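Local coordinates for protein acarbose Kinase Mak1 (Uncultured bacterium, PDB 6WB4) that phosphorylates the antidiabetic drug acarbose at the expense of ATP, as a carbohydrate kinase of the pfkB family encoded in the human microbiome, at residues B[27-32]-B[161-166]; B[36-41]-B[115-120]; B[74-79]-B[308-313]; B[175-180]-B[197-202]; B[250-255]-B[289-294]. All blocks are in the same frame, centred on the assembly; numbering follows the deposited sequence.

Contacts 1, 3 and 4 reach the ten-stranded central sheet. In contact 1 strand 24-29 meets helix 163-172. Contact 3 packs the loop leading into the neighbouring strand 78-84 on helix 310-318 and touches contact 1 through V28 and A79. Contact 4 pairs strands 176-180 and 200-204, its centre about 12 Å from that of contact 1. Contact 2 belongs to the four-stranded sheet, about 25 Å from contact 1 between centres, although strands 24-29 and 34-39 are consecutive. Contact 5, beside ATP, touches contact 3 through V292 and L313. Along the chain contact 2 is nested within contact 1, contact 5 within contact 3. They span the small sheet, probably a lid, the central sheet and the ATP pocket.

Contact 1. Residues B[27-32]-B[161-166]; sequences LVVGGV and NWARYA
V29 and W162 meet where helix 163-172 packs on the central sheet of this pfkB (ribokinase-like) alpha/beta fold. V29 is the last residue of strand 24-29, and its CB points toward the segment 161-166. From CB the chain divides. The CG1 branch, anti to the backbone N (chi1 176°), does the touching. V29 CG1 lies 3.8 Å from CZ3 of W162, with CH2 slightly farther off. The methyl arrives obliquely on the benzo end of the indole. V29 CG1 also reaches A166 CB at 4.0 Å and, more loosely, A163 CB, so one methyl sits among the indole and two alanines on one side of the helix.

W162 gets its ring there by setting CG between the backbone N and the carbonyl carbon (chi1 52°), which brings the six-membered ring to the strand end. CB of A163 stands 4.3 Å above one face of that indole, offset toward the rim. Around them V155, V157 and L144 continue the apolar packing, and every touching residue is buried. G30 is about 8 Å from a bound calcium ion, and the W162 side chain about 9 Å from a bound glucose unit.

On the outer side of the segment R164 folds back on N161. NE bonds to both O and OD1 of N161, and NH2 shares OD1, so that one amide oxygen takes two N-H groups. D193 pairs with R164 NH1, and Y190 of the sugar pocket makes a cation-pi contact with the guanidinium. Beyond V29 the backbone turns at G30, whose CA lies 4.3 Å from W162 CH2.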
# COMPACT_ATOMS: atom_id res chain seq x y z
N LEU B 27 11.93 -2.68 27.22
CA LEU B 27 12.17 -3.37 25.97
C LEU B 27 10.83 -3.81 25.39
O LEU B 27 10.01 -4.40 26.09
CB LEU B 27 13.10 -4.56 26.18
CG LEU B 27 13.34 -5.45 24.96
CD1 LEU B 27 13.97 -4.69 23.80
CD2 LEU B 27 14.24 -6.60 25.38
N VAL B 28 10.59 -3.48 24.12
CA VAL B 28 9.40 -3.94 23.41
C VAL B 28 9.81 -5.11 22.53
O VAL B 28 10.81 -5.04 21.81
CB VAL B 28 8.76 -2.83 22.55
CG1 VAL B 28 7.48 -3.35 21.88
CG2 VAL B 28 8.45 -1.61 23.40
N VAL B 29 9.05 -6.20 22.58
CA VAL B 29 9.39 -7.38 21.81
C VAL B 29 8.36 -7.70 20.73
O VAL B 29 7.24 -8.08 21.03
CB VAL B 29 9.53 -8.62 22.72
CG1 VAL B 29 9.78 -9.86 21.89
CG2 VAL B 29 10.64 -8.43 23.71
N GLY B 30 8.75 -7.52 19.46
CA GLY B 30 7.90 -7.89 18.35
C GLY B 30 6.85 -6.88 17.94
O GLY B 30 6.57 -5.92 18.66
N GLY B 31 6.26 -7.11 16.76
CA GLY B 31 5.11 -6.35 16.31
C GLY B 31 5.31 -5.31 15.23
O GLY B 31 4.35 -4.79 14.67
N VAL B 32 6.56 -4.99 14.92
CA VAL B 32 6.82 -3.92 13.97
C VAL B 32 6.48 -4.35 12.54
O VAL B 32 6.67 -5.50 12.14
CB VAL B 32 8.28 -3.42 14.04
CG1 VAL B 32 9.23 -4.38 13.36
CG2 VAL B 32 8.40 -2.04 13.40
N ASN B 161 3.54 -14.73 17.68
CA ASN B 161 3.37 -16.11 18.12
C ASN B 161 4.60 -16.66 18.83
O ASN B 161 4.48 -17.41 19.80
CB ASN B 161 3.01 -16.99 16.93
CG ASN B 161 2.64 -18.40 17.34
OD1 ASN B 161 2.14 -18.63 18.45
ND2 ASN B 161 2.87 -19.36 16.45
N TRP B 162 5.78 -16.27 18.36
CA TRP B 162 7.02 -16.73 18.97
C TRP B 162 7.31 -15.95 20.25
O TRP B 162 8.10 -16.39 21.10
CB TRP B 162 8.20 -16.60 17.99
CG TRP B 162 8.33 -15.24 17.37
CD1 TRP B 162 7.82 -14.84 16.17
CD2 TRP B 162 9.03 -14.11 17.91
NE1 TRP B 162 8.15 -13.54 15.93
CE2 TRP B 162 8.89 -13.06 16.98
CE3 TRP B 162 9.75 -13.88 19.08
CZ2 TRP B 162 9.45 -11.79 17.18
CZ3 TRP B 162 10.31 -12.63 19.29
CH2 TRP B 162 10.15 -11.60 18.34
N ALA B 163 6.69 -14.79 20.39
CA ALA B 163 6.97 -13.91 21.52
C ALA B 163 6.49 -14.50 22.85
O ALA B 163 6.91 -14.05 23.93
CB ALA B 163 6.36 -12.54 21.29
N ARG B 164 5.60 -15.49 22.79
CA ARG B 164 5.17 -16.18 24.00
C ARG B 164 6.38 -16.74 24.77
O ARG B 164 6.37 -16.79 26.00
CB ARG B 164 4.15 -17.29 23.68
CG ARG B 164 4.69 -18.46 22.86
CD ARG B 164 3.59 -19.44 22.41
NE ARG B 164 2.62 -18.83 21.51
CZ ARG B 164 1.38 -18.51 21.85
NH1 ARG B 164 0.95 -18.77 23.07
NH2 ARG B 164 0.56 -17.95 20.97
N TYR B 165 7.42 -17.13 24.04
CA TYR B 165 8.60 -17.73 24.66
C TYR B 165 9.53 -16.65 25.22
O TYR B 165 10.26 -16.88 26.19
CB TYR B 165 9.34 -18.61 23.66
CG TYR B 165 8.47 -19.66 23.02
CD1 TYR B 165 8.02 -20.75 23.73
CD2 TYR B 165 8.09 -19.54 21.69
CE1 TYR B 165 7.20 -21.71 23.14
CE2 TYR B 165 7.28 -20.49 21.09
CZ TYR B 165 6.84 -21.57 21.81
OH TYR B 165 6.04 -22.50 21.20
N ALA B 166 9.47 -15.47 24.61
CA ALA B 166 10.18 -14.32 25.13
C ALA B 166 9.58 -13.88 26.46
O ALA B 166 10.29 -13.50 27.39
CB ALA B 166 10.15 -13.18 24.13

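Contact 2. Residues B[36-41]-B[115-120]; sequences HIVRVK and RSVNLV
V38 and L119 lie side by side and point the same way, on the face of the small four-stranded sheet that also carries H36 and V117. CD2 of L119 comes within 3.7 Å of V38 CB. The CG2 branch of V38 leans diagonally over to V117 CG1, 3.9 Å off. H36 sets CG anti to its carbonyl carbon (chi1 -58°), which brings the edge of the imidazole to S116 O, near the ring plane, with H36 CD2 the closest ring atom at 3.4 Å. On the reverse face I37 and V120 touch through their CG2 methyls at an angle, and N118 stands beside them.

Beneath these side chains strands 34-39 and 115-120 run parallel. Five backbone bonds join them, zigzagging from H36 N to S116 O through to V40 N to V120 O; the straightest is V38 N to N118 O (2.8 Å, 176° at the hydrogen).

The two faces have different neighbours. The second subunit covers the H36 face: its own H36 ring meets this one, and its V117 packs on V117 and V38, an arrangement consistent with the dimeric beta-clasp of ribokinases. The side chain of N118 lies about 4 Å from the bound acarviosine unit. One face is thus apolar apart from the H36 ring, and the other, with N118, lies beside the bound ligand, consistent with a dimer face and a ligand-facing side.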
# COMPACT_ATOMS: atom_id res chain seq x y z
N HIS B 36 1.07 0.98 4.53
CA HIS B 36 0.76 1.77 3.34
C HIS B 36 -0.63 2.35 3.57
O HIS B 36 -1.61 1.61 3.64
CB HIS B 36 0.81 0.92 2.06
CG HIS B 36 2.13 0.25 1.81
ND1 HIS B 36 3.17 0.88 1.17
CD2 HIS B 36 2.56 -1.00 2.11
CE1 HIS B 36 4.20 0.05 1.09
NE2 HIS B 36 3.85 -1.10 1.65
N ILE B 37 -0.72 3.67 3.75
CA ILE B 37 -1.98 4.27 4.18
C ILE B 37 -2.73 4.90 3.00
O ILE B 37 -2.22 5.82 2.35
CB ILE B 37 -1.75 5.33 5.28
CG1 ILE B 37 -1.00 4.72 6.47
CG2 ILE B 37 -3.08 5.91 5.74
CD1 ILE B 37 -0.36 5.73 7.38
N VAL B 38 -3.94 4.43 2.76
CA VAL B 38 -4.72 4.93 1.63
C VAL B 38 -5.97 5.67 2.10
O VAL B 38 -6.83 5.09 2.76
CB VAL B 38 -5.13 3.79 0.68
CG1 VAL B 38 -5.54 4.37 -0.66
CG2 VAL B 38 -3.98 2.82 0.49
N ARG B 39 -6.07 6.94 1.73
CA ARG B 39 -7.23 7.76 2.09
C ARG B 39 -8.35 7.57 1.05
O ARG B 39 -8.18 7.89 -0.12
CB ARG B 39 -6.79 9.22 2.20
CG ARG B 39 -5.50 9.35 3.00
CD ARG B 39 -4.77 10.69 2.87
NE ARG B 39 -5.45 11.81 3.52
CZ ARG B 39 -5.02 13.07 3.47
NH1 ARG B 39 -3.91 13.36 2.79
NH2 ARG B 39 -5.68 14.03 4.09
N VAL B 40 -9.49 7.04 1.49
CA VAL B 40 -10.59 6.72 0.57
C VAL B 40 -11.87 7.51 0.83
O VAL B 40 -12.08 8.03 1.93
CB VAL B 40 -10.95 5.22 0.60
CG1 VAL B 40 -9.74 4.37 0.26
CG2 VAL B 40 -11.56 4.81 1.95
N LYS B 41 -12.72 7.59 -0.19
CA LYS B 41 -13.97 8.34 -0.14
C LYS B 41 -14.89 7.82 0.97
O LYS B 41 -15.39 8.60 1.78
CB LYS B 41 -14.68 8.31 -1.50
CG LYS B 41 -16.00 9.09 -1.55
CD LYS B 41 -17.00 8.55 -2.60
CE LYS B 41 -16.54 8.82 -4.05
NZ LYS B 41 -16.66 10.26 -4.44
N ARG B 115 3.87 -6.17 6.60
CA ARG B 115 3.34 -4.98 5.95
C ARG B 115 1.82 -4.98 5.94
O ARG B 115 1.19 -6.02 6.04
CB ARG B 115 3.88 -4.87 4.53
CG ARG B 115 3.59 -6.07 3.64
CD ARG B 115 4.64 -6.17 2.54
NE ARG B 115 5.92 -6.59 3.10
CZ ARG B 115 7.07 -6.64 2.43
NH1 ARG B 115 7.12 -6.27 1.15
NH2 ARG B 115 8.17 -7.05 3.06
N SER B 116 1.24 -3.80 5.86
CA SER B 116 -0.20 -3.65 5.79
C SER B 116 -0.57 -2.60 4.77
O SER B 116 0.20 -1.67 4.50
CB SER B 116 -0.79 -3.26 7.14
OG SER B 116 -0.44 -4.18 8.16
N VAL B 117 -1.76 -2.76 4.18
CA VAL B 117 -2.43 -1.64 3.54
C VAL B 117 -3.57 -1.25 4.46
O VAL B 117 -4.35 -2.10 4.90
CB VAL B 117 -2.93 -1.97 2.11
CG1 VAL B 117 -3.98 -0.95 1.66
CG2 VAL B 117 -1.75 -2.03 1.13
N ASN B 118 -3.61 0.03 4.84
CA ASN B 118 -4.63 0.56 5.73
C ASN B 118 -5.56 1.50 4.99
O ASN B 118 -5.12 2.51 4.44
CB ASN B 118 -4.02 1.30 6.91
CG ASN B 118 -3.13 0.43 7.76
OD1 ASN B 118 -2.18 0.91 8.37
ND2 ASN B 118 -3.43 -0.86 7.80
N LEU B 119 -6.84 1.17 4.98
CA LEU B 119 -7.83 2.04 4.38
C LEU B 119 -8.47 2.91 5.45
O LEU B 119 -9.08 2.41 6.39
CB LEU B 119 -8.89 1.22 3.65
CG LEU B 119 -8.29 0.25 2.62
CD1 LEU B 119 -9.39 -0.53 1.91
CD2 LEU B 119 -7.42 1.01 1.63
N VAL B 120 -8.28 4.22 5.33
CA VAL B 120 -8.83 5.16 6.30
C VAL B 120 -9.67 6.24 5.60
O VAL B 120 -9.43 6.58 4.44
CB VAL B 120 -7.71 5.83 7.13
CG1 VAL B 120 -6.84 4.77 7.78
CG2 VAL B 120 -6.85 6.75 6.26

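Contact 3. Residues B[74-79]-B[308-313]; sequences LGRASA and VDVETL
D309 OD1 is gripped twice by T312: its backbone N bonds at 3.0 Å, nearly along the C-O axis, and its OG1 at 2.8 Å. The two donors come from opposite faces of the carboxylate plane, which ties the aspartate to the first turn of helix 310-318 as its N-cap.

L74 packs against the chain just before and within this turn. Its CG is anti to the carbonyl carbon (chi1 -73°), and from there CD2 leads the branch in. L74 CD2 lies 3.5 Å from V308 O and close to D309 C, so it lies against the main chain on both sides of the D309 CA. From the helix, L313 CD2 comes within 4.0 Å of L74 CD2.

R76 completes the meeting from the side. Its chain bends at chi2 and crosses V310 at about a right angle, with V310 CG2 at the edge of the guanidinium, 4.0 Å from NH1. NH1 also turns back to L74 O in a weak bond, in the guanidinium plane, while NH2 has its stronger partner in D279, a salt bridge to helix 265-280.

Two helix ends thus meet: an Asp N-cap opens helix 310-318, and a Schellman motif, with G75 at C-prime and R76 N and G75 N returning to V71 O and H72 O, closes helix 65-73.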
# COMPACT_ATOMS: atom_id res chain seq x y z
N LEU B 74 8.65 10.22 26.70
CA LEU B 74 8.61 10.57 28.11
C LEU B 74 10.01 10.59 28.74
O LEU B 74 10.16 10.61 29.96
CB LEU B 74 7.71 9.59 28.87
CG LEU B 74 6.23 9.80 28.58
CD1 LEU B 74 5.40 8.64 29.08
CD2 LEU B 74 5.78 11.07 29.25
N GLY B 75 11.04 10.60 27.90
CA GLY B 75 12.40 10.69 28.37
C GLY B 75 12.89 9.44 29.09
O GLY B 75 13.85 9.48 29.86
N ARG B 76 12.24 8.32 28.81
CA ARG B 76 12.72 7.03 29.28
C ARG B 76 13.36 6.27 28.13
O ARG B 76 13.06 6.52 26.97
CB ARG B 76 11.59 6.19 29.89
CG ARG B 76 11.33 6.44 31.35
CD ARG B 76 10.66 7.77 31.68
NE ARG B 76 10.13 7.70 33.04
CZ ARG B 76 9.39 8.62 33.63
NH1 ARG B 76 9.04 9.73 32.98
NH2 ARG B 76 8.97 8.43 34.88
N ALA B 77 14.26 5.35 28.45
CA ALA B 77 14.97 4.61 27.42
C ALA B 77 14.19 3.36 26.99
O ALA B 77 14.08 2.40 27.74
CB ALA B 77 16.36 4.21 27.93
N SER B 78 13.65 3.39 25.78
CA SER B 78 12.97 2.22 25.23
C SER B 78 13.87 1.54 24.22
O SER B 78 14.86 2.13 23.77
CB SER B 78 11.64 2.60 24.59
OG SER B 78 11.84 3.44 23.47
N ALA B 79 13.54 0.30 23.86
CA ALA B 79 14.28 -0.44 22.85
C ALA B 79 13.37 -1.46 22.19
O ALA B 79 12.36 -1.87 22.76
CB ALA B 79 15.49 -1.13 23.45
N VAL B 308 2.65 12.50 24.34
CA VAL B 308 2.80 13.46 25.43
C VAL B 308 4.21 13.36 26.03
O VAL B 308 4.75 12.26 26.17
CB VAL B 308 1.73 13.24 26.51
CG1 VAL B 308 1.98 11.93 27.28
CG2 VAL B 308 1.69 14.42 27.47
N ASP B 309 4.81 14.51 26.35
CA ASP B 309 6.13 14.51 26.99
C ASP B 309 5.97 14.66 28.50
O ASP B 309 4.84 14.77 28.99
CB ASP B 309 7.03 15.62 26.41
CG ASP B 309 6.48 17.04 26.63
OD1 ASP B 309 5.57 17.24 27.46
OD2 ASP B 309 6.99 17.97 25.97
N VAL B 310 7.08 14.65 29.24
CA VAL B 310 7.04 14.71 30.71
C VAL B 310 6.36 15.96 31.26
O VAL B 310 5.48 15.87 32.11
CB VAL B 310 8.47 14.66 31.32
CG1 VAL B 310 8.43 15.05 32.79
CG2 VAL B 310 9.07 13.29 31.15
N GLU B 311 6.80 17.12 30.79
CA GLU B 311 6.28 18.40 31.25
C GLU B 311 4.76 18.44 31.15
O GLU B 311 4.07 18.91 32.05
CB GLU B 311 6.91 19.53 30.43
CG GLU B 311 6.60 20.94 30.88
CD GLU B 311 7.09 21.97 29.88
OE1 GLU B 311 7.09 21.67 28.67
OE2 GLU B 311 7.49 23.08 30.31
N THR B 312 4.23 17.92 30.05
CA THR B 312 2.79 17.98 29.79
C THR B 312 2.00 16.92 30.57
O THR B 312 0.89 17.18 31.05
CB THR B 312 2.50 17.86 28.29
OG1 THR B 312 3.26 18.84 27.57
CG2 THR B 312 1.02 18.04 28.01
N LEU B 313 2.57 15.72 30.70
CA LEU B 313 1.92 14.67 31.48
C LEU B 313 1.69 15.16 32.90
O LEU B 313 0.55 15.17 33.37
CB LEU B 313 2.78 13.40 31.54
CG LEU B 313 2.19 12.22 32.32
CD1 LEU B 313 0.81 11.83 31.80
CD2 LEU B 313 3.12 11.03 32.28

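Contact 4. Residues B[175-180]-B[197-202]; sequences RSTSTD and GADYVF
A beta-alpha-beta unit, strand 176-180, helix 192-195 and strand 200-204, closes here as its two parallel strands pair, and T177 with D199 makes the polar clasp at their entry. D199 OD2 takes the backbone N of T177 on its anti lone pair (2.9 Å), and T177 OG1 adds a weak bond to the same oxygen. T177 OG1, set between its backbone N and carbonyl carbon (chi1 52°), in turn accepts D199 N at 3.1 Å. The other carboxylate oxygen, OD1, forms a salt bridge with R223.

From there the backbone pairing takes over. Y200 N bonds to T177 O, T179 N to Y200 O, and F202 N to T179 O (2.9 Å). S178, Y200, D180 and F202 share one face of the sheet, with T179 and V201 on the other. The ring of F202 turns its edge to T179 O, in plane, with CD1 3.5 Å away. S176 CB meets Y200 OH at 3.4 Å, while on the reverse side T179 CG2 packs on A198 CB. D180, at the end of the strand, has its side chain about 4 Å from a bound calcium ion and its OD1 bonded to H182 N.

In the sheet the pair lies between strands 152-157 and 226-230. Helix 163-172 packs on T177 through L167, A170 and V171, while F273 and Y277 of helix 265-280 meet the rings of F202 and Y200 edge-to-face.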
# COMPACT_ATOMS: atom_id res chain seq x y z
N ARG B 175 12.26 -10.15 35.28
CA ARG B 175 11.83 -8.84 34.80
C ARG B 175 10.32 -8.73 34.94
O ARG B 175 9.61 -9.74 34.84
CB ARG B 175 12.22 -8.61 33.34
CG ARG B 175 13.69 -8.84 33.04
CD ARG B 175 14.55 -7.96 33.94
NE ARG B 175 15.96 -8.02 33.58
CZ ARG B 175 16.92 -7.35 34.21
NH1 ARG B 175 16.61 -6.57 35.24
NH2 ARG B 175 18.18 -7.45 33.81
N SER B 176 9.83 -7.52 35.21
CA SER B 176 8.39 -7.30 35.16
C SER B 176 7.98 -7.27 33.69
O SER B 176 8.74 -6.82 32.82
CB SER B 176 7.98 -6.00 35.86
OG SER B 176 8.57 -4.88 35.22
N THR B 177 6.79 -7.76 33.42
CA THR B 177 6.35 -7.95 32.05
C THR B 177 4.98 -7.32 31.84
O THR B 177 4.20 -7.17 32.78
CB THR B 177 6.32 -9.45 31.69
OG1 THR B 177 5.57 -10.16 32.69
CG2 THR B 177 7.74 -10.01 31.67
N SER B 178 4.71 -6.92 30.60
CA SER B 178 3.39 -6.45 30.22
C SER B 178 3.05 -6.97 28.84
O SER B 178 3.93 -7.47 28.12
CB SER B 178 3.32 -4.92 30.26
OG SER B 178 4.23 -4.33 29.34
N THR B 179 1.77 -6.90 28.47
CA THR B 179 1.34 -7.27 27.13
C THR B 179 -0.00 -6.62 26.81
O THR B 179 -0.78 -6.31 27.72
CB THR B 179 1.21 -8.80 26.94
OG1 THR B 179 0.94 -9.10 25.56
CG2 THR B 179 0.08 -9.36 27.80
N ASP B 180 -0.29 -6.44 25.53
CA ASP B 180 -1.54 -5.83 25.11
C ASP B 180 -2.32 -6.83 24.26
O ASP B 180 -1.98 -7.07 23.11
CB ASP B 180 -1.28 -4.54 24.34
CG ASP B 180 -2.55 -3.74 24.08
OD1 ASP B 180 -3.66 -4.29 24.26
OD2 ASP B 180 -2.44 -2.57 23.69
N GLY B 197 0.45 -15.01 31.45
CA GLY B 197 1.89 -15.01 31.61
C GLY B 197 2.53 -13.67 31.92
O GLY B 197 3.72 -13.62 32.23
N ALA B 198 1.76 -12.59 31.87
CA ALA B 198 2.34 -11.27 32.09
C ALA B 198 1.90 -10.66 33.41
O ALA B 198 0.81 -10.95 33.91
CB ALA B 198 1.99 -10.33 30.93
N ASP B 199 2.75 -9.80 33.96
CA ASP B 199 2.47 -9.14 35.23
C ASP B 199 1.41 -8.07 35.06
O ASP B 199 0.51 -7.92 35.89
CB ASP B 199 3.76 -8.55 35.82
CG ASP B 199 4.83 -9.61 36.09
OD1 ASP B 199 4.53 -10.60 36.79
OD2 ASP B 199 5.96 -9.47 35.58
N TYR B 200 1.52 -7.28 33.99
CA TYR B 200 0.55 -6.23 33.73
C TYR B 200 -0.16 -6.51 32.41
O TYR B 200 0.46 -6.48 31.35
CB TYR B 200 1.21 -4.84 33.69
CG TYR B 200 2.36 -4.67 34.66
CD1 TYR B 200 2.25 -5.08 35.99
CD2 TYR B 200 3.56 -4.11 34.25
CE1 TYR B 200 3.30 -4.93 36.87
CE2 TYR B 200 4.62 -3.96 35.13
CZ TYR B 200 4.48 -4.38 36.44
OH TYR B 200 5.53 -4.23 37.32
N VAL B 201 -1.45 -6.80 32.48
CA VAL B 201 -2.20 -7.18 31.29
C VAL B 201 -3.11 -6.05 30.82
O VAL B 201 -3.85 -5.47 31.61
CB VAL B 201 -3.06 -8.44 31.54
CG1 VAL B 201 -3.92 -8.79 30.32
CG2 VAL B 201 -2.18 -9.61 31.99
N PHE B 202 -3.01 -5.72 29.53
CA PHE B 202 -3.89 -4.73 28.92
C PHE B 202 -4.75 -5.42 27.87
O PHE B 202 -4.26 -6.28 27.13
CB PHE B 202 -3.08 -3.59 28.28
CG PHE B 202 -2.21 -2.83 29.24
CD1 PHE B 202 -0.93 -3.28 29.56
CD2 PHE B 202 -2.66 -1.66 29.85
CE1 PHE B 202 -0.13 -2.58 30.45
CE2 PHE B 202 -1.86 -0.96 30.75
CZ PHE B 202 -0.59 -1.42 31.04

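Contact 5. Residues B[250-255]-B[289-294]; sequences SPISIP and AGAVGG
The apolar contact falls to one atom of the loop, I252 CD1, which touches two neighbouring residues of helix 283-298. I252 CD1 lies 3.7 Å from V292 CG2 and 4.0 Å from A291 CB, so the tip of the isoleucine reaches both methyls. I252 holds CG1 anti to its carbonyl carbon and CD1 extended beyond it (chi2 -175°), which carries the branch straight out to the helix. Its approach to V292 is slanting.

Looser contacts pair methyls with backbone oxygens. I254 CD1 stands 4.4 Å from V292 O, and A291 CB is equally far from S250 O. I254 also leans on A295 and W296 further along the same helix, while V292 packs on L313 and L316 of helix 310-318.

Backbone bonds lie within the helix, G293 N to A289 O and G294 N to G290 O, the ordinary bonds of the helix at its glycine-rich turn.

ATP comes in beside the contact: it touches P251 of the loop and G294 of the helix, and the side chain of A291 is about 5 Å from it. Loop and helix joined by I252 are thus two walls of the nucleotide pocket, probably its adenine end, as in ribokinase-like kinases.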
# COMPACT_ATOMS: atom_id res chain seq x y z
N SER B 250 -12.28 7.74 34.13
CA SER B 250 -12.98 8.52 33.12
C SER B 250 -12.01 9.04 32.07
O SER B 250 -10.86 9.36 32.39
CB SER B 250 -13.73 9.68 33.78
OG SER B 250 -14.49 9.24 34.89
N PRO B 251 -12.47 9.12 30.81
CA PRO B 251 -11.60 9.66 29.77
C PRO B 251 -11.31 11.13 30.05
O PRO B 251 -12.05 11.78 30.79
CB PRO B 251 -12.43 9.49 28.49
CG PRO B 251 -13.83 9.41 28.95
CD PRO B 251 -13.81 8.78 30.31
N ILE B 252 -10.24 11.65 29.47
CA ILE B 252 -9.75 12.97 29.85
C ILE B 252 -9.81 13.95 28.68
O ILE B 252 -9.46 13.60 27.56
CB ILE B 252 -8.30 12.86 30.40
CG1 ILE B 252 -8.33 12.38 31.85
CG2 ILE B 252 -7.57 14.18 30.31
CD1 ILE B 252 -6.98 12.34 32.52
N SER B 253 -10.27 15.17 28.95
CA SER B 253 -10.39 16.19 27.92
C SER B 253 -9.30 17.26 28.02
O SER B 253 -9.17 17.92 29.04
CB SER B 253 -11.77 16.84 28.00
OG SER B 253 -11.86 17.99 27.18
N ILE B 254 -8.55 17.46 26.94
CA ILE B 254 -7.45 18.42 26.90
C ILE B 254 -7.78 19.67 26.08
O ILE B 254 -7.91 19.61 24.85
CB ILE B 254 -6.17 17.77 26.31
CG1 ILE B 254 -5.84 16.46 27.05
CG2 ILE B 254 -4.98 18.73 26.37
CD1 ILE B 254 -4.70 15.69 26.41
N PRO B 255 -7.91 20.82 26.77
CA PRO B 255 -8.26 22.09 26.10
C PRO B 255 -7.28 22.44 24.98
O PRO B 255 -6.07 22.38 25.17
CB PRO B 255 -8.21 23.11 27.24
CG PRO B 255 -8.53 22.29 28.47
CD PRO B 255 -7.86 20.96 28.24
N ALA B 289 -2.23 8.43 34.47
CA ALA B 289 -1.18 8.78 33.53
C ALA B 289 -1.53 8.17 32.18
O ALA B 289 -1.44 8.84 31.15
CB ALA B 289 0.18 8.29 34.01
N GLY B 290 -1.95 6.90 32.21
CA GLY B 290 -2.36 6.18 31.02
C GLY B 290 -3.47 6.91 30.28
O GLY B 290 -3.42 7.02 29.05
N ALA B 291 -4.46 7.40 31.02
CA ALA B 291 -5.57 8.14 30.40
C ALA B 291 -5.09 9.43 29.72
O ALA B 291 -5.58 9.76 28.63
CB ALA B 291 -6.62 8.47 31.44
N VAL B 292 -4.14 10.14 30.34
CA VAL B 292 -3.59 11.37 29.75
C VAL B 292 -2.88 11.05 28.44
O VAL B 292 -3.10 11.72 27.42
CB VAL B 292 -2.62 12.12 30.72
CG1 VAL B 292 -1.92 13.27 30.00
CG2 VAL B 292 -3.35 12.63 31.96
N GLY B 293 -2.03 10.03 28.48
CA GLY B 293 -1.39 9.54 27.28
C GLY B 293 -2.43 9.24 26.21
O GLY B 293 -2.29 9.67 25.07
N GLY B 294 -3.48 8.52 26.59
CA GLY B 294 -4.58 8.20 25.69
C GLY B 294 -5.25 9.43 25.09
O GLY B 294 -5.49 9.49 23.88